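Local structure of octopine dehydrogenase (Pecten maximus, 3C7D) at residues 198-203 / 393-398; 35-40 / 72-77; 212-217 / 352-357. The protein catalyses the NADH-dependent reductive condensation of L-arginine with pyruvate to D-octopine, and the reverse dehydrogenation. One frame throughout, in Å; residues are numbered along the deposited sequence.

How the interactions relate
Interaction 2 belongs to the nucleotide-binding domain and includes segment 35-40, whose F35 and E38 hold the adenosine end of NAD, whereas interaction 3 lies in the alpha-helical domain and carries H212, the active-site residue that binds pyruvate. Their centres are about 37 Å apart, on opposite sides of the chain's centre. Interaction 1 sits about 25 Å (centre to centre) from interaction 3 and about 32 Å from interaction 2. None of the three touches another; the closest approach, about 13 Å between nearest atoms, is between interactions 1 and 3, whose helices 200-206 and 211-220 are consecutive. The side chain of L201 in interaction 1 lies about 9 Å from that of M206, which binds L-arginine.

Interaction 1: 198-203 / 393-398; sequences KHFLEM and AILTGK
F200 sets the rim of its ring against the last turn of helix 391-396, and the evidence lies at the far rim of that ring. At CB the side chain starts toward segment 393-398, with CG set between the backbone N and the carbonyl carbon (chi1 76°). Farther out, CE1 comes 4.0 Å from L395 O, and CE2 lies 4.1 Å from I394 O. The tip, CZ, approaches I394 O to 3.5 Å, with the oxygen at the ring edge and near its plane, so the carbonyl meets the rim instead of the pi face. One face of the F200 ring is occupied from within its own helix by L201 CG, 3.8 Å above the plane and offset toward the rim.

The two methyls of L201 each meet a different side chain of helix 391-396. CD2 touches I394 CG2 at 4.1 Å, while CD1 reaches L395 CD2 at 3.8 Å; in both pairs the side chains cross at about a right angle. L395 CD2 also meets the edge of the H199 imidazole, 3.4 Å from CE1. Both nitrogens of that ring have partners: ND1 accepts a weak capping bond from L201 N, and NE2 is hydrogen-bonded to N267 OD1. H199 is the N-cap of helix 200-206 and forms a capping box with E202, whose OE1 receives a weak bond from H199 N. The interface thus joins the start of one helix to the end of another, with no hydrogen bond between them.

Helix 121-129 borders both sides of the contact: its R126 bonds I394 O and L395 O, and its F123 touches F200 and I394. From the large sheet, S169 and I171 of strand 156-171 pack on F200.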
loop_
_atom_site.group_PDB
_atom_site.type_symbol
_atom_site.label_atom_id
_atom_site.label_comp_id
_atom_site.label_asym_id
_atom_site.label_seq_id
_atom_site.Cartn_x
_atom_site.Cartn_y
_atom_site.Cartn_z
ATOM N N LYS A 198 -11.946 11.207 2.942
ATOM C CA LYS A 198 -13.407 11.142 2.881
ATOM C C LYS A 198 -13.954 9.771 2.480
ATOM O O LYS A 198 -15.019 9.370 2.946
ATOM C CB LYS A 198 -13.950 12.227 1.945
ATOM C CG LYS A 198 -13.660 13.655 2.405
ATOM C CD LYS A 198 -14.325 14.659 1.479
ATOM C CE LYS A 198 -14.297 16.079 2.041
ATOM N NZ LYS A 198 -13.075 16.834 1.640
ATOM N N HIS A 199 -13.214 9.054 1.635
ATOM C CA HIS A 199 -13.691 7.801 1.053
ATOM C C HIS A 199 -12.536 6.850 0.747
ATOM O O HIS A 199 -11.430 7.297 0.444
ATOM C CB HIS A 199 -14.466 8.099 -0.234
ATOM C CG HIS A 199 -15.537 7.102 -0.541
ATOM N ND1 HIS A 199 -15.327 6.014 -1.361
ATOM C CD2 HIS A 199 -16.829 7.029 -0.141
ATOM C CE1 HIS A 199 -16.443 5.312 -1.451
ATOM N NE2 HIS A 199 -17.369 5.906 -0.718
ATOM N N PHE A 200 -12.804 5.543 0.804
ATOM C CA PHE A 200 -11.774 4.522 0.574
ATOM C C PHE A 200 -11.333 4.409 -0.885
ATOM O O PHE A 200 -10.192 4.029 -1.169
ATOM C CB PHE A 200 -12.211 3.158 1.121
ATOM C CG PHE A 200 -13.226 2.448 0.267
ATOM C CD1 PHE A 200 -14.576 2.785 0.337
ATOM C CD2 PHE A 200 -12.833 1.429 -0.595
ATOM C CE1 PHE A 200 -15.513 2.124 -0.446
ATOM C CE2 PHE A 200 -13.766 0.764 -1.384
ATOM C CZ PHE A 200 -15.109 1.112 -1.307
ATOM N N LEU A 201 -12.246 4.734 -1.798
ATOM C CA LEU A 201 -11.949 4.746 -3.229
ATOM C C LEU A 201 -11.069 5.935 -3.593
ATOM O O LEU A 201 -10.244 5.843 -4.503
ATOM C CB LEU A 201 -13.234 4.761 -4.061
ATOM C CG LEU A 201 -14.067 3.480 -4.192
ATOM C CD1 LEU A 201 -15.269 3.756 -5.078
ATOM C CD2 LEU A 201 -13.253 2.312 -4.749
ATOM N N GLU A 202 -11.254 7.044 -2.878
ATOM C CA GLU A 202 -10.371 8.199 -2.990
ATOM C C GLU A 202 -8.932 7.769 -2.702
ATOM O O GLU A 202 -8.040 7.995 -3.513
ATOM C CB GLU A 202 -10.803 9.306 -2.021
ATOM C CG GLU A 202 -9.805 10.454 -1.900
ATOM C CD GLU A 202 -9.844 11.136 -0.546
ATOM O OE1 GLU A 202 -10.924 11.180 0.085
ATOM O OE2 GLU A 202 -8.787 11.642 -0.115
ATOM N N MET A 203 -8.729 7.132 -1.551
ATOM C CA MET A 203 -7.427 6.613 -1.148
ATOM C C MET A 203 -6.848 5.683 -2.207
ATOM O O MET A 203 -5.669 5.779 -2.545
ATOM C CB MET A 203 -7.560 5.865 0.181
ATOM C CG MET A 203 -6.240 5.487 0.852
ATOM S SD MET A 203 -5.187 6.901 1.247
ATOM C CE MET A 203 -6.264 7.892 2.271
ATOM N N ALA A 393 -21.533 -3.090 -5.586
ATOM C CA ALA A 393 -20.851 -4.266 -5.045
ATOM C C ALA A 393 -19.428 -3.901 -4.623
ATOM O O ALA A 393 -18.892 -4.451 -3.658
ATOM C CB ALA A 393 -20.838 -5.401 -6.060
ATOM N N ILE A 394 -18.830 -2.967 -5.362
ATOM C CA ILE A 394 -17.519 -2.413 -5.032
ATOM C C ILE A 394 -17.598 -1.546 -3.770
ATOM O O ILE A 394 -16.722 -1.613 -2.907
ATOM C CB ILE A 394 -16.944 -1.614 -6.229
ATOM C CG1 ILE A 394 -16.482 -2.578 -7.326
ATOM C CG2 ILE A 394 -15.805 -0.697 -5.793
ATOM C CD1 ILE A 394 -16.178 -1.920 -8.650
ATOM N N LEU A 395 -18.667 -0.760 -3.661
ATOM C CA LEU A 395 -18.852 0.157 -2.537
ATOM C C LEU A 395 -19.306 -0.526 -1.250
ATOM O O LEU A 395 -18.763 -0.251 -0.181
ATOM C CB LEU A 395 -19.845 1.260 -2.908
ATOM C CG LEU A 395 -19.396 2.315 -3.920
ATOM C CD1 LEU A 395 -20.599 2.889 -4.631
ATOM C CD2 LEU A 395 -18.597 3.417 -3.253
ATOM N N THR A 396 -20.302 -1.406 -1.353
ATOM C CA THR A 396 -20.933 -2.008 -0.173
ATOM C C THR A 396 -20.354 -3.371 0.192
ATOM O O THR A 396 -20.326 -3.741 1.367
ATOM C CB THR A 396 -22.477 -2.148 -0.324
ATOM O OG1 THR A 396 -22.787 -3.109 -1.341
ATOM C CG2 THR A 396 -23.122 -0.810 -0.669
ATOM N N GLY A 397 -19.901 -4.113 -0.814
ATOM C CA GLY A 397 -19.401 -5.468 -0.607
ATOM C C GLY A 397 -20.492 -6.518 -0.717
ATOM O O GLY A 397 -20.238 -7.708 -0.529
ATOM N N LYS A 398 -21.709 -6.073 -1.019
ATOM C CA LYS A 398 -22.839 -6.973 -1.202
ATOM C C LYS A 398 -23.020 -7.293 -2.682
ATOM O O LYS A 398 -23.188 -6.386 -3.505
ATOM C CB LYS A 398 -24.125 -6.363 -0.632
ATOM C CG LYS A 398 -24.180 -6.287 0.888
ATOM C CD LYS A 398 -25.506 -5.694 1.353
ATOM C CE LYS A 398 -25.598 -5.642 2.872
ATOM N NZ LYS A 398 -26.928 -5.143 3.329
#

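Interaction 2: 35-40 / 72-77; sequences FADEAE and ITKDPE. With NAD (nicotinamide-adenine-dinucleotide), chain B.
A39 presses its methyl onto the backbone where strand 71-73 ends: CB lies 3.4 Å from T73 C and 3.6 Å from K74 N, with I72 CG2 beside it at 4.2 Å. At the exposed border of this contact, K74 places CG between its backbone N and carbonyl carbon (chi1 77°). Its chain then runs out with CD 3.8 Å from A36 O and bends at the last torsion, bringing NZ 3.3 Å from D37 OD1 in a salt bridge whose hydrogen bond is weak.

Segment 35-40 also holds the adenosine of NAD. F35 has CG anti to the backbone N (chi1 -176°), which lays one ring face on the adenine; C5A stands 3.6 Å above the phenyl plane, offset toward the rim. With an alanine here, the adenine would probably lose this aromatic support and be freer to turn about its bond to the ribose. E38 extends beyond CG and grips the ribose diol with both carboxylate oxygens, OE1 accepting from O2B at 2.7 Å and OE2 from O3B at 2.7 Å. T33 bonds OE1 as well and probably helps to fix the carboxylate.

A carboxylate gripping both hydroxyls of the adenosine ribose, here from the first turn of the helix that follows strand 27-32, is typical of NAD-binding Rossmann folds, and would be expected to disfavour the 2'-phosphate of NADP.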
loop_
_atom_site.group_PDB
_atom_site.type_symbol
_atom_site.label_atom_id
_atom_site.label_comp_id
_atom_site.label_asym_id
_atom_site.label_seq_id
_atom_site.Cartn_x
_atom_site.Cartn_y
_atom_site.Cartn_z
ATOM N N PHE A 35 5.506 -16.127 7.409
ATOM C CA PHE A 35 6.598 -16.425 6.488
ATOM C C PHE A 35 7.554 -17.440 7.112
ATOM O O PHE A 35 8.424 -17.084 7.916
ATOM C CB PHE A 35 7.326 -15.143 6.064
ATOM C CG PHE A 35 8.414 -15.364 5.043
ATOM C CD1 PHE A 35 8.257 -16.295 4.016
ATOM C CD2 PHE A 35 9.589 -14.622 5.096
ATOM C CE1 PHE A 35 9.261 -16.496 3.072
ATOM C CE2 PHE A 35 10.598 -14.813 4.151
ATOM C CZ PHE A 35 10.432 -15.753 3.138
ATOM N N ALA A 36 7.359 -18.704 6.732
ATOM C CA ALA A 36 8.113 -19.846 7.254
ATOM C C ALA A 36 8.159 -19.887 8.789
ATOM O O ALA A 36 7.141 -20.161 9.433
ATOM C CB ALA A 36 9.513 -19.897 6.643
ATOM N N ASP A 37 9.330 -19.617 9.365
ATOM C CA ASP A 37 9.506 -19.590 10.817
ATOM C C ASP A 37 10.178 -18.290 11.259
ATOM O O ASP A 37 10.993 -18.282 12.184
ATOM C CB ASP A 37 10.325 -20.798 11.287
ATOM C CG ASP A 37 9.582 -22.112 11.127
ATOM O OD1 ASP A 37 8.580 -22.333 11.842
ATOM O OD2 ASP A 37 10.015 -22.937 10.296
ATOM N N GLU A 38 9.820 -17.197 10.589
ATOM C CA GLU A 38 10.365 -15.863 10.867
ATOM C C GLU A 38 10.115 -15.402 12.304
ATOM O O GLU A 38 10.937 -14.687 12.880
ATOM C CB GLU A 38 9.782 -14.848 9.881
ATOM C CG GLU A 38 10.522 -13.520 9.812
ATOM C CD GLU A 38 9.955 -12.594 8.752
ATOM O OE1 GLU A 38 8.731 -12.337 8.773
ATOM O OE2 GLU A 38 10.739 -12.118 7.902
ATOM N N ALA A 39 8.976 -15.810 12.864
ATOM C CA ALA A 39 8.622 -15.501 14.247
ATOM C C ALA A 39 9.595 -16.162 15.210
ATOM O O ALA A 39 10.085 -15.526 16.143
ATOM C CB ALA A 39 7.211 -15.953 14.538
ATOM N N GLU A 40 9.870 -17.439 14.962
ATOM C CA GLU A 40 10.834 -18.209 15.742
ATOM C C GLU A 40 12.250 -17.658 15.595
ATOM O O GLU A 40 13.030 -17.690 16.546
ATOM C CB GLU A 40 10.795 -19.674 15.316
ATOM C CG GLU A 40 11.270 -20.635 16.381
ATOM C CD GLU A 40 10.503 -21.946 16.360
ATOM O OE1 GLU A 40 9.299 -21.933 16.011
ATOM O OE2 GLU A 40 11.105 -22.987 16.703
ATOM N N ILE A 72 5.942 -12.869 19.962
ATOM C CA ILE A 72 6.147 -12.858 18.513
ATOM C C ILE A 72 5.919 -14.278 17.992
ATOM O O ILE A 72 6.720 -15.179 18.252
ATOM C CB ILE A 72 7.568 -12.366 18.137
ATOM C CG1 ILE A 72 7.858 -11.005 18.783
ATOM C CG2 ILE A 72 7.728 -12.295 16.618
ATOM C CD1 ILE A 72 9.322 -10.750 19.082
ATOM N N THR A 73 4.825 -14.470 17.257
ATOM C CA THR A 73 4.352 -15.818 16.925
ATOM C C THR A 73 3.914 -16.003 15.471
ATOM O O THR A 73 3.621 -15.033 14.772
ATOM C CB THR A 73 3.192 -16.244 17.858
ATOM O OG1 THR A 73 2.768 -17.571 17.524
ATOM C CG2 THR A 73 2.002 -15.284 17.739
ATOM N N LYS A 74 3.887 -17.260 15.030
ATOM C CA LYS A 74 3.312 -17.618 13.734
ATOM C C LYS A 74 1.904 -18.191 13.904
ATOM O O LYS A 74 1.210 -18.461 12.918
ATOM C CB LYS A 74 4.223 -18.587 12.964
ATOM C CG LYS A 74 4.204 -20.044 13.423
ATOM C CD LYS A 74 4.694 -20.949 12.293
ATOM C CE LYS A 74 4.570 -22.430 12.635
ATOM N NZ LYS A 74 5.717 -22.923 13.449
ATOM N N ASP A 75 1.497 -18.368 15.160
ATOM C CA ASP A 75 0.168 -18.862 15.512
ATOM C C ASP A 75 -0.824 -17.698 15.516
ATOM O O ASP A 75 -0.751 -16.826 16.385
ATOM C CB ASP A 75 0.209 -19.544 16.888
ATOM C CG ASP A 75 -1.063 -20.321 17.216
ATOM O OD1 ASP A 75 -2.106 -20.128 16.553
ATOM O OD2 ASP A 75 -1.015 -21.135 18.163
ATOM N N PRO A 76 -1.753 -17.681 14.541
ATOM C CA PRO A 76 -2.734 -16.600 14.454
ATOM C C PRO A 76 -3.709 -16.572 15.630
ATOM O O PRO A 76 -4.198 -15.502 15.988
ATOM C CB PRO A 76 -3.474 -16.896 13.148
ATOM C CG PRO A 76 -3.287 -18.348 12.918
ATOM C CD PRO A 76 -1.932 -18.674 13.466
ATOM N N GLU A 77 -3.977 -17.733 16.229
ATOM C CA GLU A 77 -4.869 -17.819 17.384
ATOM C C GLU A 77 -4.369 -16.947 18.531
ATOM O O GLU A 77 -5.132 -16.157 19.086
ATOM C CB GLU A 77 -5.045 -19.269 17.848
ATOM C CG GLU A 77 -5.911 -19.421 19.100
ATOM C CD GLU A 77 -6.460 -20.824 19.285
ATOM O OE1 GLU A 77 -5.770 -21.800 18.910
ATOM O OE2 GLU A 77 -7.585 -20.948 19.818
HETATM P PA NAD B . 9.804 -5.653 3.538
HETATM O O1A NAD B . 10.282 -6.023 2.186
HETATM O O2A NAD B . 10.922 -5.227 4.405
HETATM O O5B NAD B . 9.041 -6.902 4.207
HETATM C C5B NAD B . 9.436 -8.235 3.981
HETATM C C4B NAD B . 8.481 -9.122 4.766
HETATM O O4B NAD B . 7.469 -9.654 3.930
HETATM C C3B NAD B . 9.164 -10.320 5.394
HETATM O O3B NAD B . 9.679 -9.999 6.662
HETATM C C2B NAD B . 8.043 -11.330 5.482
HETATM O O2B NAD B . 7.344 -11.184 6.698
HETATM C C1B NAD B . 7.123 -10.969 4.327
HETATM N N9A NAD B . 7.337 -11.916 3.213
HETATM C C8A NAD B . 8.317 -11.833 2.251
HETATM N N7A NAD B . 8.193 -12.884 1.411
HETATM C C5A NAD B . 7.150 -13.640 1.817
HETATM C C6A NAD B . 6.600 -14.817 1.317
HETATM N N6A NAD B . 7.341 -15.564 0.502
HETATM N N1A NAD B . 5.506 -15.386 1.952
HETATM C C2A NAD B . 4.967 -14.792 3.079
HETATM N N3A NAD B . 5.525 -13.620 3.567
HETATM C C4A NAD B . 6.600 -13.049 2.950
HETATM O O3 NAD B . 8.670 -4.504 3.403
HETATM P PN NAD B . 8.635 -3.167 4.314
HETATM O O1N NAD B . 9.923 -2.451 4.199
HETATM O O2N NAD B . 8.122 -3.504 5.663
HETATM O O5D NAD B . 7.546 -2.262 3.546
HETATM C C5D NAD B . 6.209 -2.673 3.366
HETATM C C4D NAD B . 5.544 -1.784 2.318
HETATM O O4D NAD B . 5.808 -0.419 2.590
HETATM C C3D NAD B . 6.055 -2.073 0.914
HETATM O O3D NAD B . 4.950 -2.294 0.070
HETATM C C2D NAD B . 6.804 -0.826 0.487
HETATM O O2D NAD B . 6.544 -0.500 -0.860
HETATM C C1D NAD B . 6.272 0.248 1.429
HETATM N N1N NAD B . 7.282 1.272 1.781
HETATM C C2N NAD B . 8.496 0.918 2.314
HETATM C C3N NAD B . 9.439 1.893 2.651
HETATM C C7N NAD B . 10.480 1.569 3.684
HETATM O O7N NAD B . 11.372 2.585 4.078
HETATM N N7N NAD B . 10.541 0.345 4.213
HETATM C C4N NAD B . 9.131 3.238 2.431
HETATM C C5N NAD B . 7.897 3.596 1.898
HETATM C C6N NAD B . 6.979 2.595 1.577
#

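Interaction 3: 212-217 / 352-357; sequences HPAILF and DKLIMW. With PYR (pyruvic acid), chain C.
F217 turns the edge of its ring onto the face of the W357 indole, a T-shaped (edge-to-face) pair at a helix-helix crossing within the alpha-helical domain. The geometry supports that name: the F217 ring and the five-membered ring of W357 have centroids 5.0 Å apart and planes inclined by 72°, and the nearest atoms, F217 CD1 and W357 CD2, are 3.5 Å apart. The axes of helix segments 212-217 and 352-357 approach to 9.8 Å at 73°.

F217 has CG anti to the backbone N (chi1 -178°), which sends the phenyl out along the indole while its own backbone stays over the six-membered part. F217 CA lies 4.0 Å from the centroid of that six-membered ring, above its face, in a CH-pi contact. L216 CB reaches the rim of the same ring near its plane, 4.0 Å from CZ3.

L354 adds its two methyls beside this pair: CD2 packs on F217 CB at 3.7 Å, and CD1 on A214 CB at 3.8 Å. From helix 240-263, M245 touches F217 and L246 touches A214.

H212, at the start of segment 212-217, takes no part in this packing and serves the active site. Pyruvate is hydrogen-bonded to T143 OG1 as well as to H212, whose NE2 donates an almost straight hydrogen bond to pyruvate O3, 2.8 Å long, the oxygen lying at the imidazole edge in the ring plane.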
loop_
_atom_site.group_PDB
_atom_site.type_symbol
_atom_site.label_atom_id
_atom_site.label_comp_id
_atom_site.label_asym_id
_atom_site.label_seq_id
_atom_site.Cartn_x
_atom_site.Cartn_y
_atom_site.Cartn_z
ATOM N N HIS A 212 5.235 4.957 -11.037
ATOM C CA HIS A 212 6.468 4.199 -11.272
ATOM C C HIS A 212 6.488 3.461 -12.618
ATOM O O HIS A 212 7.516 3.473 -13.296
ATOM C CB HIS A 212 6.766 3.254 -10.103
ATOM C CG HIS A 212 6.724 3.928 -8.769
ATOM N ND1 HIS A 212 7.740 4.737 -8.311
ATOM C CD2 HIS A 212 5.778 3.929 -7.800
ATOM C CE1 HIS A 212 7.427 5.199 -7.115
ATOM N NE2 HIS A 212 6.240 4.723 -6.782
ATOM N N PRO A 213 5.366 2.808 -13.003
ATOM C CA PRO A 213 5.245 2.313 -14.381
ATOM C C PRO A 213 5.425 3.402 -15.452
ATOM O O PRO A 213 6.022 3.136 -16.500
ATOM C CB PRO A 213 3.821 1.749 -14.427
ATOM C CG PRO A 213 3.518 1.393 -13.023
ATOM C CD PRO A 213 4.184 2.442 -12.197
ATOM N N ALA A 214 4.923 4.610 -15.182
ATOM C CA ALA A 214 5.035 5.737 -16.113
ATOM C C ALA A 214 6.469 6.244 -16.237
ATOM O O ALA A 214 6.942 6.506 -17.347
ATOM C CB ALA A 214 4.104 6.870 -15.708
ATOM N N ILE A 215 7.148 6.379 -15.096
ATOM C CA ILE A 215 8.553 6.795 -15.058
ATOM C C ILE A 215 9.457 5.773 -15.755
ATOM O O ILE A 215 10.392 6.146 -16.468
ATOM C CB ILE A 215 9.037 7.054 -13.609
ATOM C CG1 ILE A 215 8.305 8.259 -13.015
ATOM C CG2 ILE A 215 10.547 7.295 -13.568
ATOM C CD1 ILE A 215 8.387 8.351 -11.508
ATOM N N LEU A 216 9.167 4.491 -15.555
ATOM C CA LEU A 216 9.913 3.433 -16.225
ATOM C C LEU A 216 9.639 3.420 -17.724
ATOM O O LEU A 216 10.539 3.157 -18.514
ATOM C CB LEU A 216 9.621 2.070 -15.594
ATOM C CG LEU A 216 10.254 1.812 -14.219
ATOM C CD1 LEU A 216 9.601 0.621 -13.545
ATOM C CD2 LEU A 216 11.765 1.613 -14.314
ATOM N N PHE A 217 8.402 3.722 -18.106
ATOM C CA PHE A 217 8.024 3.833 -19.517
ATOM C C PHE A 217 8.627 5.082 -20.163
ATOM O O PHE A 217 8.937 5.085 -21.355
ATOM C CB PHE A 217 6.497 3.835 -19.658
ATOM C CG PHE A 217 6.006 3.891 -21.085
ATOM C CD1 PHE A 217 6.054 2.764 -21.899
ATOM C CD2 PHE A 217 5.471 5.069 -21.602
ATOM C CE1 PHE A 217 5.593 2.813 -23.215
ATOM C CE2 PHE A 217 5.006 5.127 -22.918
ATOM C CZ PHE A 217 5.066 3.997 -23.724
ATOM N N ASP A 352 -4.107 2.262 -19.543
ATOM C CA ASP A 352 -4.125 0.993 -20.278
ATOM C C ASP A 352 -2.805 0.699 -20.987
ATOM O O ASP A 352 -2.275 -0.412 -20.887
ATOM C CB ASP A 352 -5.276 0.969 -21.292
ATOM C CG ASP A 352 -6.639 0.847 -20.633
ATOM O OD1 ASP A 352 -6.696 0.591 -19.412
ATOM O OD2 ASP A 352 -7.660 1.007 -21.339
ATOM N N LYS A 353 -2.283 1.702 -21.695
ATOM C CA LYS A 353 -1.023 1.575 -22.434
ATOM C C LYS A 353 0.139 1.233 -21.500
ATOM O O LYS A 353 0.989 0.408 -21.839
ATOM C CB LYS A 353 -0.732 2.844 -23.248
ATOM C CG LYS A 353 0.500 2.750 -24.167
ATOM C CD LYS A 353 0.340 3.556 -25.464
ATOM C CE LYS A 353 0.361 5.068 -25.232
ATOM N NZ LYS A 353 0.072 5.840 -26.482
ATOM N N LEU A 354 0.153 1.859 -20.324
ATOM C CA LEU A 354 1.170 1.586 -19.310
ATOM C C LEU A 354 1.069 0.157 -18.796
ATOM O O LEU A 354 2.082 -0.528 -18.652
ATOM C CB LEU A 354 1.064 2.572 -18.141
ATOM C CG LEU A 354 1.449 4.035 -18.370
ATOM C CD1 LEU A 354 1.179 4.844 -17.110
ATOM C CD2 LEU A 354 2.907 4.178 -18.794
ATOM N N ILE A 355 -0.157 -0.284 -18.530
ATOM C CA ILE A 355 -0.407 -1.644 -18.061
ATOM C C ILE A 355 0.092 -2.662 -19.087
ATOM O O ILE A 355 0.810 -3.597 -18.736
ATOM C CB ILE A 355 -1.906 -1.869 -17.706
ATOM C CG1 ILE A 355 -2.262 -1.109 -16.422
ATOM C CG2 ILE A 355 -2.216 -3.356 -17.537
ATOM C CD1 ILE A 355 -3.755 -0.896 -16.200
ATOM N N MET A 356 -0.265 -2.454 -20.353
ATOM C CA MET A 356 0.152 -3.346 -21.437
ATOM C C MET A 356 1.674 -3.469 -21.571
ATOM O O MET A 356 2.185 -4.551 -21.869
ATOM C CB MET A 356 -0.462 -2.911 -22.775
ATOM C CG MET A 356 -1.975 -3.128 -22.899
ATOM S SD MET A 356 -2.544 -4.805 -22.519
ATOM C CE MET A 356 -1.684 -5.778 -23.762
ATOM N N TRP A 357 2.387 -2.365 -21.348
ATOM C CA TRP A 357 3.846 -2.345 -21.476
ATOM C C TRP A 357 4.530 -2.991 -20.278
ATOM O O TRP A 357 5.367 -3.877 -20.442
ATOM C CB TRP A 357 4.368 -0.917 -21.682
ATOM C CG TRP A 357 5.869 -0.840 -21.756
ATOM C CD1 TRP A 357 6.656 -1.151 -22.828
ATOM C CD2 TRP A 357 6.762 -0.438 -20.709
ATOM N NE1 TRP A 357 7.980 -0.964 -22.517
ATOM C CE2 TRP A 357 8.074 -0.525 -21.224
ATOM C CE3 TRP A 357 6.579 -0.007 -19.389
ATOM C CZ2 TRP A 357 9.200 -0.199 -20.466
ATOM C CZ3 TRP A 357 7.701 0.317 -18.633
ATOM C CH2 TRP A 357 8.995 0.220 -19.176
HETATM C C PYR C . 4.604 4.398 -2.156
HETATM O O PYR C . 3.654 4.155 -1.250
HETATM O OXT PYR C . 5.648 3.511 -2.193
HETATM C CA PYR C . 4.555 5.533 -3.058
HETATM O O3 PYR C . 5.087 5.349 -4.321
HETATM C CB PYR C . 3.985 6.911 -2.613
#